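Local coordinates for protein Dye type peroxidase A (Streptomyces lividans 1326, PDB 6GZW) that is a haem-dependent dye-decolourising peroxidase, probably using hydrogen peroxide to oxidise dyes and other substrates, at residues A[184-189]-A[264-269]; A[297-302]-A[334-339]. One frame throughout, in Å; residues are numbered along the deposited sequence.

Contact 1 of 2, residues A[184-189]-A[264-269]; sequences GTRNPK and STEMDL. With HEM (protoporphyrin IX containing Fe), chain C.
At the propionate end of the haem pocket, Arg186 and Glu266 face each other through a water. Arg186 NH1 donates to water 1 at 2.9 Å, and the water donates to Glu266 OE2 at 2.7 Å. The direct approach, Arg186 NH1 to Glu266 OE1, is 4.3 Å. That oxygen lies well out of the guanidinium plane, so only opposite charges attract here. The same guanidinium meets a haem propionate edge-on. NE gives a bond to HEM O1D (2.7 Å, 164° at the hydrogen), and NH2 gives a second to HEM O2D (2.9 Å). Bends at chi2 (-109°) and chi3 (-54°) bring the chain round this carboxylate, and the paired bonds limit the carboxylate's rotation. The backbone holds the other propionate. Gly184 N bonds to HEM O2A at 2.8 Å, and Arg186 N to HEM O1A at 3.0 Å. A type I turn from Gly184 to Asn187 presents both N-H groups. Beside it, Thr185 CG2 only brushes Ser264 N, while Thr185 OG1 is hydrogen-bonded to Glu263. Both segments are loops, touching near the surface. Segment 184-189 follows strand 153-162 and precedes helix 195-199. Segment 264-269 links helices 238-245 and 285-288.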
ATOM      1  N   GLY A 184      11.907   9.905 -13.136  1.00 12.50           N
ATOM      2  CA  GLY A 184      12.796  10.554 -12.181  1.00 12.65           C
ATOM      3  C   GLY A 184      14.176  10.894 -12.709  1.00 13.29           C
ATOM      4  O   GLY A 184      14.944  11.561 -12.021  1.00 14.24           O
ATOM      5  N   THR A 185      14.504  10.485 -13.931  1.00 13.38           N
ATOM      6  CA  THR A 185      15.860  10.686 -14.462  1.00 14.31           C
ATOM      7  C   THR A 185      16.339  12.141 -14.360  1.00 14.81           C
ATOM      8  O   THR A 185      17.442  12.391 -13.874  1.00 15.54           O
ATOM      9  CB  THR A 185      15.879  10.257 -15.934  1.00 13.66           C
ATOM     10  OG1 THR A 185      15.461   8.889 -16.021  1.00 13.10           O
ATOM     11  CG2 THR A 185      17.236  10.453 -16.558  1.00 13.98           C
ATOM     12  N   ARG A 186      15.514  13.084 -14.814  1.00 15.51           N
ATOM     13  CA  ARG A 186      15.900  14.504 -14.877  1.00 16.62           C
ATOM     14  C   ARG A 186      15.374  15.313 -13.688  1.00 18.16           C
ATOM     15  O   ARG A 186      14.903  16.439 -13.822  1.00 20.90           O
ATOM     16  CB  ARG A 186      15.509  15.099 -16.224  1.00 17.01           C
ATOM     17  CG  ARG A 186      16.367  14.540 -17.388  1.00 16.65           C
ATOM     18  CD  ARG A 186      17.361  15.561 -17.966  1.00 16.42           C
ATOM     19  NE  ARG A 186      16.624  16.766 -18.348  1.00 16.10           N
ATOM     20  CZ  ARG A 186      17.180  17.925 -18.701  1.00 16.31           C
ATOM     21  NH1 ARG A 186      18.496  18.045 -18.755  1.00 16.94           N
ATOM     22  NH2 ARG A 186      16.405  18.967 -18.968  1.00 15.40           N
ATOM     23  N   ASN A 187      15.467  14.718 -12.513  1.00 18.70           N
ATOM     24  CA  ASN A 187      15.046  15.388 -11.302  1.00 19.53           C
ATOM     25  C   ASN A 187      16.243  16.170 -10.809  1.00 20.32           C
ATOM     26  O   ASN A 187      17.308  15.568 -10.615  1.00 21.58           O
ATOM     27  CB  ASN A 187      14.623  14.349 -10.265  1.00 18.62           C
ATOM     28  CG  ASN A 187      13.981  14.959  -9.041  1.00 19.47           C
ATOM     29  OD1 ASN A 187      13.230  15.941  -9.140  1.00 19.62           O
ATOM     30  ND2 ASN A 187      14.238  14.351  -7.880  1.00 17.47           N
ATOM     31  N   PRO A 188      16.074  17.495 -10.581  1.00 20.41           N
ATOM     32  CA  PRO A 188      17.170  18.273  -9.973  1.00 21.62           C
ATOM     33  C   PRO A 188      17.624  17.724  -8.619  1.00 23.00           C
ATOM     34  O   PRO A 188      16.820  17.165  -7.866  1.00 21.21           O
ATOM     35  CB  PRO A 188      16.599  19.688  -9.871  1.00 21.30           C
ATOM     36  CG  PRO A 188      15.514  19.750 -10.901  1.00 20.36           C
ATOM     37  CD  PRO A 188      14.929  18.359 -10.926  1.00 20.10           C
ATOM     38  N   LYS A 189      18.922  17.858  -8.341  1.00 25.54           N
ATOM     39  CA  LYS A 189      19.563  17.242  -7.174  1.00 27.36           C
ATOM     40  C   LYS A 189      20.454  18.279  -6.477  1.00 26.67           C
ATOM     41  O   LYS A 189      20.935  19.200  -7.138  1.00 24.76           O
ATOM     42  CB  LYS A 189      20.394  16.022  -7.608  1.00 28.83           C
ATOM     43  CG  LYS A 189      19.568  14.765  -7.882  1.00 30.55           C
ATOM     44  CD  LYS A 189      20.352  13.695  -8.638  0.50 30.65           C
ATOM     45  CE  LYS A 189      20.532  14.015 -10.118  0.50 30.43           C
ATOM     46  NZ  LYS A 189      20.770  12.778 -10.922  0.50 29.58           N
ATOM     47  N   SER A 264      20.683   8.908 -18.982  1.00 15.78           N
ATOM     48  CA  SER A 264      21.431  10.147 -18.776  1.00 17.48           C
ATOM     49  C   SER A 264      21.939  10.769 -20.058  1.00 15.41           C
ATOM     50  O   SER A 264      22.404  11.891 -20.030  1.00 16.78           O
ATOM     51  CB  SER A 264      22.640   9.903 -17.861  1.00 19.67           C
ATOM     52  OG  SER A 264      23.552   8.970 -18.445  1.00 21.62           O
ATOM     53  N   THR A 265      21.882  10.051 -21.168  1.00 13.92           N
ATOM     54  CA  THR A 265      22.349  10.603 -22.433  1.00 13.42           C
ATOM     55  C   THR A 265      21.560  11.881 -22.742  1.00 14.09           C
ATOM     56  O   THR A 265      20.321  11.930 -22.617  1.00 13.89           O
ATOM     57  CB  THR A 265      22.177   9.582 -23.553  1.00 13.21           C
ATOM     58  OG1 THR A 265      23.028   8.464 -23.308  1.00 12.66           O
ATOM     59  CG2 THR A 265      22.536  10.186 -24.944  1.00 13.10           C
ATOM     60  N   GLU A 266      22.262  12.930 -23.151  1.00 14.23           N
ATOM     61  CA  GLU A 266      21.595  14.213 -23.392  1.00 14.96           C
ATOM     62  C   GLU A 266      20.659  14.091 -24.610  1.00 15.33           C
ATOM     63  O   GLU A 266      21.020  13.494 -25.649  1.00 16.09           O
ATOM     64  CB  GLU A 266      22.632  15.330 -23.628  1.00 15.84           C
ATOM     65  CG  GLU A 266      23.367  15.809 -22.376  1.00 16.49           C
ATOM     66  CD  GLU A 266      22.482  16.499 -21.366  1.00 17.45           C
ATOM     67  OE1 GLU A 266      21.402  17.029 -21.729  1.00 18.71           O
ATOM     68  OE2 GLU A 266      22.873  16.504 -20.189  1.00 20.63           O
ATOM     69  N   MET A 267      19.451  14.628 -24.476  1.00 14.61           N
ATOM     70  CA  MET A 267      18.442  14.616 -25.542  1.00 16.04           C
ATOM     71  C   MET A 267      18.865  15.587 -26.648  1.00 16.07           C
ATOM     72  O   MET A 267      19.372  16.668 -26.354  1.00 16.53           O
ATOM     73  CB  MET A 267      17.095  15.066 -24.985  1.00 16.16           C
ATOM     74  CG  MET A 267      15.914  14.847 -25.907  1.00 17.16           C
ATOM     75  SD  MET A 267      14.348  15.421 -25.171  1.00 16.33           S
ATOM     76  CE  MET A 267      13.918  13.901 -24.310  1.00 16.43           C
ATOM     77  N   ASP A 268      18.673  15.175 -27.902  1.00 17.20           N
ATOM     78  CA  ASP A 268      18.903  16.048 -29.037  1.00 17.41           C
ATOM     79  C   ASP A 268      17.528  16.472 -29.587  1.00 17.13           C
ATOM     80  O   ASP A 268      16.813  15.685 -30.196  1.00 16.28           O
ATOM     81  CB  ASP A 268      19.735  15.316 -30.088  1.00 18.26           C
ATOM     82  CG  ASP A 268      20.087  16.191 -31.270  1.00 19.12           C
ATOM     83  OD1 ASP A 268      19.392  17.190 -31.522  1.00 19.31           O
ATOM     84  OD2 ASP A 268      21.055  15.840 -31.967  1.00 22.73           O
ATOM     85  N   LEU A 269      17.193  17.730 -29.347  1.00 18.19           N
ATOM     86  CA  LEU A 269      15.882  18.291 -29.646  1.00 19.01           C
ATOM     87  C   LEU A 269      15.714  18.656 -31.124  1.00 19.89           C
ATOM     88  O   LEU A 269      14.600  18.937 -31.560  1.00 18.44           O
ATOM     89  CB  LEU A 269      15.655  19.522 -28.798  1.00 20.04           C
ATOM     90  CG  LEU A 269      15.629  19.285 -27.286  1.00 21.52           C
ATOM     91  CD1 LEU A 269      15.772  20.601 -26.529  1.00 22.51           C
ATOM     92  CD2 LEU A 269      14.351  18.590 -26.890  1.00 21.57           C
TER
HETATM   93  CHA HEM C 501       9.643  14.088 -16.964  1.00 10.16           C
HETATM   94  CHB HEM C 501       5.923  11.000 -16.726  1.00 10.00           C
HETATM   95  CHC HEM C 501       3.132  14.596 -15.031  1.00 10.15           C
HETATM   96  CHD HEM C 501       6.842  17.650 -15.272  1.00 10.57           C
HETATM   97  C1A HEM C 501       8.885  12.949 -17.048  1.00 10.27           C
HETATM   98  C2A HEM C 501       9.350  11.706 -17.571  1.00 10.63           C
HETATM   99  C3A HEM C 501       8.297  10.853 -17.502  1.00 10.79           C
HETATM  100  C4A HEM C 501       7.183  11.563 -16.946  1.00 10.25           C
HETATM  101  CMA HEM C 501       8.260   9.396 -17.896  1.00 11.03           C
HETATM  102  CAA HEM C 501      10.736  11.391 -18.117  1.00 11.27           C
HETATM  103  CBA HEM C 501      11.769  10.873 -17.127  1.00 11.81           C
HETATM  104  CGA HEM C 501      12.174  11.929 -16.154  1.00 12.79           C
HETATM  105  O1A HEM C 501      13.049  12.796 -16.419  1.00 12.80           O
HETATM  106  O2A HEM C 501      11.609  11.979 -15.023  1.00 12.77           O
HETATM  107  C1B HEM C 501       4.830  11.721 -16.211  1.00 10.07           C
HETATM  108  C2B HEM C 501       3.557  11.149 -15.923  1.00  9.79           C
HETATM  109  C3B HEM C 501       2.744  12.131 -15.451  1.00  9.85           C
HETATM  110  C4B HEM C 501       3.587  13.366 -15.441  1.00 10.15           C
HETATM  111  CMB HEM C 501       3.172   9.720 -16.155  1.00  9.86           C
HETATM  112  CAB HEM C 501       1.364  12.052 -14.929  1.00  9.86           C
HETATM  113  CBB HEM C 501       0.829  10.964 -14.401  1.00  9.80           C
HETATM  114  C1C HEM C 501       3.870  15.758 -14.989  1.00 10.56           C
HETATM  115  C2C HEM C 501       3.372  17.016 -14.562  1.00 10.98           C
HETATM  116  C3C HEM C 501       4.435  17.898 -14.648  1.00 11.29           C
HETATM  117  C4C HEM C 501       5.581  17.146 -15.095  1.00 10.58           C
HETATM  118  CMC HEM C 501       1.976  17.356 -14.138  1.00 11.26           C
HETATM  119  CAC HEM C 501       4.486  19.357 -14.393  1.00 10.81           C
HETATM  120  CBC HEM C 501       3.465  20.228 -14.420  1.00 11.13           C
HETATM  121  C1D HEM C 501       7.907  16.849 -15.703  1.00 10.03           C
HETATM  122  C2D HEM C 501       9.259  17.429 -15.809  1.00 10.20           C
HETATM  123  C3D HEM C 501      10.049  16.446 -16.284  1.00 10.17           C
HETATM  124  C4D HEM C 501       9.150  15.269 -16.457  1.00 10.06           C
HETATM  125  CMD HEM C 501       9.691  18.840 -15.424  1.00  9.84           C
HETATM  126  CAD HEM C 501      11.537  16.563 -16.570  1.00 10.17           C
HETATM  127  CBD HEM C 501      11.818  17.163 -17.951  1.00 10.24           C
HETATM  128  CGD HEM C 501      13.291  17.327 -18.164  1.00 10.87           C
HETATM  129  O1D HEM C 501      13.955  16.433 -18.761  1.00 11.87           O
HETATM  130  O2D HEM C 501      13.854  18.348 -17.719  1.00 10.60           O
HETATM  131  NA  HEM C 501       7.530  12.882 -16.759  1.00 10.72           N
HETATM  132  NB  HEM C 501       4.784  13.030 -15.934  1.00 10.02           N
HETATM  133  NC  HEM C 501       5.169  15.858 -15.362  1.00 10.65           N
HETATM  134  ND  HEM C 501       7.859  15.594 -16.183  1.00 10.32           N
HETATM  135 FE   HEM C 501       6.371  14.361 -16.094  1.00 10.78          FE
HETATM  136  O   HOH W   1      20.822  16.313 -18.422  1.00 19.56           O
HETATM  137  O   HOH W   2       6.805  13.910 -14.213  1.00 14.68           O

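Contact 2 of 2, residues A[297-302]-A[334-339]; sequences AAMVRR and VPVQRK. With HEM (protoporphyrin IX containing Fe), chain C.
Ala297 and Val336 are the nearest backbone positions, with CA atoms 7.1 Å apart, where the chain entering strand 300-310 passes helix 333-343. The touching side chains are apolar. Ala297 CB points at the helix and meets Pro335 CG at 3.9 Å. It also touches Val336 CG2. Met299 and Val336 reach toward each other tip to tip, with Met299 CE 3.8 Å from Val336 CG2. Met299 CG sits between the backbone N and the carbonyl carbon (chi1 69°), and a bend at chi3 (75°) turns CE to the helix. The two residues also flank a haem vinyl group from opposite sides of the porphyrin plane. Met299 SD lies 3.9 Å from HEM CAC on the distal side, and the other valine branch, Val336 CG1, is 3.8 Å from the same carbon on the far side. Gln337 OE1 packs beside the haem methyl CMC, on the same side as Val336. Arg301 reaches over the porphyrin from the strand. One face of its guanidinium lies against HEM C4D. At the edge, NH1 and NH2 both donate to the propionate oxygen HEM O2A, each at 2.8 Å. NH1 also donates to water 2 (3.0 Å), which is bound to the haem iron at 2.0 Å. Asp183 is its salt-bridge partner, so NH1 is shared among three acceptors. An arginine paired with an aspartate on the distal side of the haem is characteristic of dye-decolourising peroxidases. Here segment 297-302 lines that distal side, within the C-terminal ferredoxin-like half of the fold, and the helix packs from the opposite face.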
ATOM      1  N   ALA A 297      11.781  27.531 -15.957  1.00 14.67           N
ATOM      2  CA  ALA A 297      10.865  26.921 -14.968  1.00 14.26           C
ATOM      3  C   ALA A 297      11.278  25.478 -14.635  1.00 15.48           C
ATOM      4  O   ALA A 297      11.623  24.695 -15.536  1.00 15.25           O
ATOM      5  CB  ALA A 297       9.451  26.971 -15.473  1.00 13.42           C
ATOM      6  N   ALA A 298      11.300  25.154 -13.341  1.00 14.98           N
ATOM      7  CA  ALA A 298      11.870  23.898 -12.881  1.00 14.33           C
ATOM      8  C   ALA A 298      11.249  23.519 -11.566  1.00 13.83           C
ATOM      9  O   ALA A 298      10.680  24.358 -10.871  1.00 15.02           O
ATOM     10  CB  ALA A 298      13.384  24.014 -12.717  1.00 14.78           C
ATOM     11  N   MET A 299      11.337  22.230 -11.261  1.00 13.52           N
ATOM     12  CA  MET A 299      10.779  21.708 -10.016  1.00 13.27           C
ATOM     13  C   MET A 299      11.467  20.400  -9.681  1.00 13.09           C
ATOM     14  O   MET A 299      11.926  19.704 -10.560  1.00 13.68           O
ATOM     15  CB  MET A 299       9.263  21.501 -10.170  1.00 13.49           C
ATOM     16  CG  MET A 299       8.874  20.358 -11.117  1.00 13.74           C
ATOM     17  SD  MET A 299       7.271  20.568 -11.889  1.00 15.19           S
ATOM     18  CE  MET A 299       7.762  21.824 -13.061  1.00 14.40           C
ATOM     19  N   VAL A 300      11.498  20.058  -8.393  1.00 13.26           N
ATOM     20  CA  VAL A 300      11.818  18.696  -7.949  1.00 13.49           C
ATOM     21  C   VAL A 300      10.511  17.910  -7.948  1.00 12.50           C
ATOM     22  O   VAL A 300       9.462  18.431  -7.576  1.00 12.85           O
ATOM     23  CB  VAL A 300      12.515  18.684  -6.580  1.00 13.79           C
ATOM     24  CG1 VAL A 300      12.377  17.344  -5.857  1.00 14.01           C
ATOM     25  CG2 VAL A 300      13.997  19.028  -6.752  1.00 14.68           C
ATOM     26  N   ARG A 301      10.582  16.702  -8.484  1.00 12.09           N
ATOM     27  CA  ARG A 301       9.453  15.766  -8.510  1.00 11.63           C
ATOM     28  C   ARG A 301       9.774  14.608  -7.572  1.00 11.42           C
ATOM     29  O   ARG A 301      10.852  14.041  -7.633  1.00 11.53           O
ATOM     30  CB  ARG A 301       9.233  15.260  -9.937  1.00 11.78           C
ATOM     31  CG  ARG A 301       8.714  16.352 -10.863  1.00 12.41           C
ATOM     32  CD  ARG A 301       8.658  15.914 -12.315  1.00 12.73           C
ATOM     33  NE  ARG A 301      10.017  15.647 -12.781  1.00 13.18           N
ATOM     34  CZ  ARG A 301      10.469  14.518 -13.324  1.00 14.53           C
ATOM     35  NH1 ARG A 301       9.696  13.443 -13.521  1.00 15.05           N
ATOM     36  NH2 ARG A 301      11.745  14.474 -13.704  1.00 15.68           N
ATOM     37  N   ARG A 302       8.835  14.266  -6.692  1.00 10.92           N
ATOM     38  CA  ARG A 302       9.082  13.254  -5.684  1.00 10.29           C
ATOM     39  C   ARG A 302       7.731  12.600  -5.346  1.00  9.98           C
ATOM     40  O   ARG A 302       7.142  12.859  -4.296  1.00  9.33           O
ATOM     41  CB  ARG A 302       9.741  13.887  -4.450  1.00 10.45           C
ATOM     42  CG  ARG A 302      10.265  12.938  -3.416  1.00 11.10           C
ATOM     43  CD  ARG A 302      10.874  13.634  -2.203  1.00 11.13           C
ATOM     44  NE  ARG A 302      11.227  12.629  -1.225  1.00 12.01           N
ATOM     45  CZ  ARG A 302      10.388  12.078  -0.358  1.00 12.39           C
ATOM     46  NH1 ARG A 302       9.105  12.439  -0.303  1.00 12.53           N
ATOM     47  NH2 ARG A 302      10.851  11.150   0.469  1.00 13.06           N
ATOM     48  N   VAL A 334       3.333  25.903 -12.433  1.00 14.07           N
ATOM     49  CA  VAL A 334       2.268  26.636 -13.107  1.00 15.16           C
ATOM     50  C   VAL A 334       2.533  26.822 -14.620  1.00 14.62           C
ATOM     51  O   VAL A 334       1.720  26.400 -15.427  1.00 14.85           O
ATOM     52  CB  VAL A 334       1.922  27.948 -12.382  1.00 15.55           C
ATOM     53  CG1 VAL A 334       0.922  28.776 -13.197  1.00 16.05           C
ATOM     54  CG2 VAL A 334       1.337  27.613 -11.021  1.00 15.63           C
ATOM     55  N   PRO A 335       3.667  27.430 -14.986  1.00 15.52           N
ATOM     56  CA  PRO A 335       3.918  27.601 -16.440  1.00 15.72           C
ATOM     57  C   PRO A 335       4.090  26.299 -17.220  1.00 14.92           C
ATOM     58  O   PRO A 335       3.675  26.221 -18.371  1.00 16.32           O
ATOM     59  CB  PRO A 335       5.186  28.465 -16.489  1.00 15.55           C
ATOM     60  CG  PRO A 335       5.828  28.297 -15.151  1.00 15.90           C
ATOM     61  CD  PRO A 335       4.702  28.078 -14.171  1.00 15.81           C
ATOM     62  N   VAL A 336       4.630  25.264 -16.588  1.00 15.76           N
ATOM     63  CA  VAL A 336       4.796  23.982 -17.254  1.00 14.73           C
ATOM     64  C   VAL A 336       3.408  23.380 -17.467  1.00 13.76           C
ATOM     65  O   VAL A 336       3.087  22.956 -18.574  1.00 14.27           O
ATOM     66  CB  VAL A 336       5.737  23.042 -16.480  1.00 14.88           C
ATOM     67  CG1 VAL A 336       5.792  21.678 -17.144  1.00 14.30           C
ATOM     68  CG2 VAL A 336       7.138  23.648 -16.376  1.00 14.44           C
ATOM     69  N   GLN A 337       2.575  23.338 -16.431  1.00 13.18           N
ATOM     70  CA  GLN A 337       1.219  22.811 -16.605  1.00 13.99           C
ATOM     71  C   GLN A 337       0.378  23.603 -17.610  1.00 14.77           C
ATOM     72  O   GLN A 337      -0.409  23.002 -18.351  1.00 15.80           O
ATOM     73  CB  GLN A 337       0.485  22.640 -15.250  1.00 13.89           C
ATOM     74  CG  GLN A 337      -0.869  21.929 -15.307  1.00 13.83           C
ATOM     75  CD  GLN A 337      -0.827  20.530 -15.934  1.00 14.08           C
ATOM     76  OE1 GLN A 337       0.219  19.879 -15.962  1.00 15.62           O
ATOM     77  NE2 GLN A 337      -1.971  20.063 -16.426  1.00 16.17           N
ATOM     78  N   ARG A 338       0.567  24.929 -17.679  1.00 15.79           N
ATOM     79  CA  ARG A 338      -0.139  25.723 -18.713  1.00 17.51           C
ATOM     80  C   ARG A 338       0.208  25.179 -20.084  1.00 17.31           C
ATOM     81  O   ARG A 338      -0.664  25.045 -20.939  1.00 18.64           O
ATOM     82  CB  ARG A 338       0.245  27.186 -18.644  1.00 18.77           C
ATOM     83  CG  ARG A 338      -0.425  27.965 -17.538  1.00 21.60           C
ATOM     84  CD  ARG A 338      -0.164  29.455 -17.759  1.00 24.88           C
ATOM     85  NE  ARG A 338      -0.742  30.305 -16.718  1.00 26.01           N
ATOM     86  CZ  ARG A 338      -2.038  30.571 -16.588  1.00 28.38           C
ATOM     87  NH1 ARG A 338      -2.945  30.027 -17.401  1.00 30.06           N
ATOM     88  NH2 ARG A 338      -2.449  31.386 -15.617  1.00 30.31           N
ATOM     89  N   LYS A 339       1.490  24.866 -20.275  1.00 17.22           N
ATOM     90  CA  LYS A 339       1.961  24.280 -21.524  1.00 18.31           C
ATOM     91  C   LYS A 339       1.470  22.864 -21.736  1.00 17.91           C
ATOM     92  O   LYS A 339       1.131  22.494 -22.858  1.00 18.23           O
ATOM     93  CB  LYS A 339       3.468  24.228 -21.551  1.00 20.18           C
ATOM     94  CG  LYS A 339       4.022  23.688 -22.858  1.00 22.05           C
ATOM     95  CD  LYS A 339       5.441  24.142 -23.064  1.00 24.29           C
ATOM     96  CE  LYS A 339       5.490  25.610 -23.430  1.00 25.28           C
ATOM     97  NZ  LYS A 339       6.900  26.049 -23.367  1.00 26.73           N
TER
HETATM   98  CHA HEM C 501       9.643  14.088 -16.964  1.00 10.16           C
HETATM   99  CHB HEM C 501       5.923  11.000 -16.726  1.00 10.00           C
HETATM  100  CHC HEM C 501       3.132  14.596 -15.031  1.00 10.15           C
HETATM  101  CHD HEM C 501       6.842  17.650 -15.272  1.00 10.57           C
HETATM  102  C1A HEM C 501       8.885  12.949 -17.048  1.00 10.27           C
HETATM  103  C2A HEM C 501       9.350  11.706 -17.571  1.00 10.63           C
HETATM  104  C3A HEM C 501       8.297  10.853 -17.502  1.00 10.79           C
HETATM  105  C4A HEM C 501       7.183  11.563 -16.946  1.00 10.25           C
HETATM  106  CMA HEM C 501       8.260   9.396 -17.896  1.00 11.03           C
HETATM  107  CAA HEM C 501      10.736  11.391 -18.117  1.00 11.27           C
HETATM  108  CBA HEM C 501      11.769  10.873 -17.127  1.00 11.81           C
HETATM  109  CGA HEM C 501      12.174  11.929 -16.154  1.00 12.79           C
HETATM  110  O1A HEM C 501      13.049  12.796 -16.419  1.00 12.80           O
HETATM  111  O2A HEM C 501      11.609  11.979 -15.023  1.00 12.77           O
HETATM  112  C1B HEM C 501       4.830  11.721 -16.211  1.00 10.07           C
HETATM  113  C2B HEM C 501       3.557  11.149 -15.923  1.00  9.79           C
HETATM  114  C3B HEM C 501       2.744  12.131 -15.451  1.00  9.85           C
HETATM  115  C4B HEM C 501       3.587  13.366 -15.441  1.00 10.15           C
HETATM  116  CMB HEM C 501       3.172   9.720 -16.155  1.00  9.86           C
HETATM  117  CAB HEM C 501       1.364  12.052 -14.929  1.00  9.86           C
HETATM  118  CBB HEM C 501       0.829  10.964 -14.401  1.00  9.80           C
HETATM  119  C1C HEM C 501       3.870  15.758 -14.989  1.00 10.56           C
HETATM  120  C2C HEM C 501       3.372  17.016 -14.562  1.00 10.98           C
HETATM  121  C3C HEM C 501       4.435  17.898 -14.648  1.00 11.29           C
HETATM  122  C4C HEM C 501       5.581  17.146 -15.095  1.00 10.58           C
HETATM  123  CMC HEM C 501       1.976  17.356 -14.138  1.00 11.26           C
HETATM  124  CAC HEM C 501       4.486  19.357 -14.393  1.00 10.81           C
HETATM  125  CBC HEM C 501       3.465  20.228 -14.420  1.00 11.13           C
HETATM  126  C1D HEM C 501       7.907  16.849 -15.703  1.00 10.03           C
HETATM  127  C2D HEM C 501       9.259  17.429 -15.809  1.00 10.20           C
HETATM  128  C3D HEM C 501      10.049  16.446 -16.284  1.00 10.17           C
HETATM  129  C4D HEM C 501       9.150  15.269 -16.457  1.00 10.06           C
HETATM  130  CMD HEM C 501       9.691  18.840 -15.424  1.00  9.84           C
HETATM  131  CAD HEM C 501      11.537  16.563 -16.570  1.00 10.17           C
HETATM  132  CBD HEM C 501      11.818  17.163 -17.951  1.00 10.24           C
HETATM  133  CGD HEM C 501      13.291  17.327 -18.164  1.00 10.87           C
HETATM  134  O1D HEM C 501      13.955  16.433 -18.761  1.00 11.87           O
HETATM  135  O2D HEM C 501      13.854  18.348 -17.719  1.00 10.60           O
HETATM  136  NA  HEM C 501       7.530  12.882 -16.759  1.00 10.72           N
HETATM  137  NB  HEM C 501       4.784  13.030 -15.934  1.00 10.02           N
HETATM  138  NC  HEM C 501       5.169  15.858 -15.362  1.00 10.65           N
HETATM  139  ND  HEM C 501       7.859  15.594 -16.183  1.00 10.32           N
HETATM  140 FE   HEM C 501       6.371  14.361 -16.094  1.00 10.78          FE
HETATM  141  O   HOH W   2       6.805  13.910 -14.213  1.00 14.68           O

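Overall arrangement
From the N terminus, the chain first passes through the N-terminal half of the fold. Contact 1 then closes a long excursion between 184-189 and 264-269, which includes strand 219-228. Contact 2 follows in series and closes a shorter one, from 297-302 through strand 316-326 to helix 333-343. The two neither nest nor cross. Their centres are about 15 Å apart, and they meet directly where Asn187 OD1 probably accepts a hydrogen bond from Arg301 N and Pro188 packs against Met299 and Val300. Both also touch the haem. Contact 1 ties two loops together near the surface at the propionates, whereas contact 2 joins the lead-in to strand 300-310, an outer strand of the sheet within this chain, to helix 333-343 at a vinyl group.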